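Side-chain contact in Serine/threonine-protein kinase Tel1 (Chaetomium thermophilum, PDB 6SKY), which probably phosphorylates serine and threonine residues in [ST]-Q motifs of target proteins, thereby signalling DNA damage to the checkpoint machinery: residues D1868-M1871 / A1872-A1875. Sequence-based numbering, arbitrary orientation.
Sequences DVNM and ASAA
N1870 and S1873 meet through their side chains at the start of helix 1871-1880. The amide oxygen OD1 of N1870 accepts a hydrogen bond from the hydroxyl OG of S1873 at 2.7 Å; the hydroxyl lies in the plane of the amide, on a lone pair of OD1, with a C=O...donor angle of 126°. OD1 of N1870 also takes a weak, longer bond from the backbone N of S1873, at 3.4 Å, so one acceptor is gripped by two donors of one residue. Two torsions bring the groups together: CG of N1870 stands anti to its own nitrogen (chi1 -170°), which puts CG beside the carbonyl carbon and brings OD1 to S1873, while OG of S1873 is turned back beside its own N (chi1 -52°). Asparagine suits this place because its short side chain lets the carbonyl fold back onto an N-H of the first turn, and serine adds a hydroxyl beside that N-H.

Behind the cap, the helical bonding begins. The carbonyl O of N1870 accepts a bond from N of A1874 at 3.0 Å, and O of M1871 accepts one from N of A1875 at 2.9 Å. The methyl CB of A1874 is met by two apolar side chains: CG1 of V1869 at 4.0 Å and, more loosely, SD of M1871 at 4.5 Å. The small methyl of A1874 fits against V1869 and L1828, and the side chain of V1869 touches L1828 as well. The flexible thioether of M1871, bent at chi2, packs on F1890, L1893 and A1894 of helix 1884-1898, where A1875 joins it on F1890.

The arrangement is a classic asparagine N-cap, here at the start of a helix that falls mostly in the FAT family region of this alpha-solenoid protein, away from the nucleotide and magnesium sites.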
ATOM      1  N   ASP A1868     -31.044 -13.246 -43.523  1.00 41.79           N
ATOM      2  CA  ASP A1868     -29.662 -13.719 -43.496  1.00 41.79           C
ATOM      3  C   ASP A1868     -28.800 -12.508 -43.184  1.00 41.79           C
ATOM      4  O   ASP A1868     -28.364 -11.789 -44.085  1.00 41.79           O
ATOM      5  CB  ASP A1868     -29.268 -14.387 -44.799  1.00 41.79           C
ATOM      6  CG  ASP A1868     -29.592 -15.866 -44.809  1.00 41.79           C
ATOM      7  OD1 ASP A1868     -30.771 -16.221 -44.605  1.00 41.79           O
ATOM      8  OD2 ASP A1868     -28.670 -16.679 -45.019  1.00 41.79           O
ATOM      9  N   VAL A1869     -28.561 -12.288 -41.905  1.00 33.99           N
ATOM     10  CA  VAL A1869     -27.870 -11.104 -41.428  1.00 33.99           C
ATOM     11  C   VAL A1869     -26.430 -11.465 -41.115  1.00 33.99           C
ATOM     12  O   VAL A1869     -26.153 -12.511 -40.520  1.00 33.99           O
ATOM     13  CB  VAL A1869     -28.574 -10.518 -40.194  1.00 33.99           C
ATOM     14  CG1 VAL A1869     -28.013  -9.170 -39.864  1.00 33.99           C
ATOM     15  CG2 VAL A1869     -30.049 -10.423 -40.444  1.00 33.99           C
ATOM     16  N   ASN A1870     -25.511 -10.612 -41.538  1.00 33.05           N
ATOM     17  CA  ASN A1870     -24.126 -10.697 -41.106  1.00 33.05           C
ATOM     18  C   ASN A1870     -24.040 -10.039 -39.741  1.00 33.05           C
ATOM     19  O   ASN A1870     -24.140  -8.816 -39.632  1.00 33.05           O
ATOM     20  CB  ASN A1870     -23.216 -10.014 -42.116  1.00 33.05           C
ATOM     21  CG  ASN A1870     -21.764 -10.264 -41.847  1.00 33.05           C
ATOM     22  OD1 ASN A1870     -21.014  -9.348 -41.530  1.00 33.05           O
ATOM     23  ND2 ASN A1870     -21.350 -11.514 -41.968  1.00 33.05           N
ATOM     24  N   MET A1871     -23.865 -10.842 -38.695  1.00 29.70           N
ATOM     25  CA  MET A1871     -24.005 -10.327 -37.341  1.00 29.70           C
ATOM     26  C   MET A1871     -22.866  -9.405 -36.935  1.00 29.70           C
ATOM     27  O   MET A1871     -23.044  -8.589 -36.030  1.00 29.70           O
ATOM     28  CB  MET A1871     -24.140 -11.486 -36.367  1.00 29.70           C
ATOM     29  CG  MET A1871     -25.513 -12.116 -36.370  1.00 29.70           C
ATOM     30  SD  MET A1871     -26.784 -10.937 -35.895  1.00 29.70           S
ATOM     31  CE  MET A1871     -28.262 -11.855 -36.278  1.00 29.70           C
ATOM     32  N   ALA A1872     -21.716  -9.484 -37.596  1.00 29.81           N
ATOM     33  CA  ALA A1872     -20.658  -8.518 -37.333  1.00 29.81           C
ATOM     34  C   ALA A1872     -21.026  -7.144 -37.868  1.00 29.81           C
ATOM     35  O   ALA A1872     -20.796  -6.123 -37.206  1.00 29.81           O
ATOM     36  CB  ALA A1872     -19.353  -9.000 -37.951  1.00 29.81           C
ATOM     37  N   SER A1873     -21.618  -7.100 -39.062  1.00 30.70           N
ATOM     38  CA  SER A1873     -22.081  -5.837 -39.618  1.00 30.70           C
ATOM     39  C   SER A1873     -23.198  -5.246 -38.780  1.00 30.70           C
ATOM     40  O   SER A1873     -23.231  -4.037 -38.545  1.00 30.70           O
ATOM     41  CB  SER A1873     -22.544  -6.045 -41.052  1.00 30.70           C
ATOM     42  OG  SER A1873     -21.550  -6.708 -41.798  1.00 30.70           O
ATOM     43  N   ALA A1874     -24.125  -6.085 -38.319  1.00 26.43           N
ATOM     44  CA  ALA A1874     -25.206  -5.610 -37.469  1.00 26.43           C
ATOM     45  C   ALA A1874     -24.683  -5.105 -36.135  1.00 26.43           C
ATOM     46  O   ALA A1874     -25.192  -4.115 -35.602  1.00 26.43           O
ATOM     47  CB  ALA A1874     -26.230  -6.716 -37.262  1.00 26.43           C
ATOM     48  N   ALA A1875     -23.662  -5.759 -35.582  1.00 25.34           N
ATOM     49  CA  ALA A1875     -23.055  -5.273 -34.347  1.00 25.34           C
ATOM     50  C   ALA A1875     -22.416  -3.908 -34.546  1.00 25.34           C
ATOM     51  O   ALA A1875     -22.595  -3.001 -33.726  1.00 25.34           O
ATOM     52  CB  ALA A1875     -22.021  -6.273 -33.848  1.00 25.34           C
TER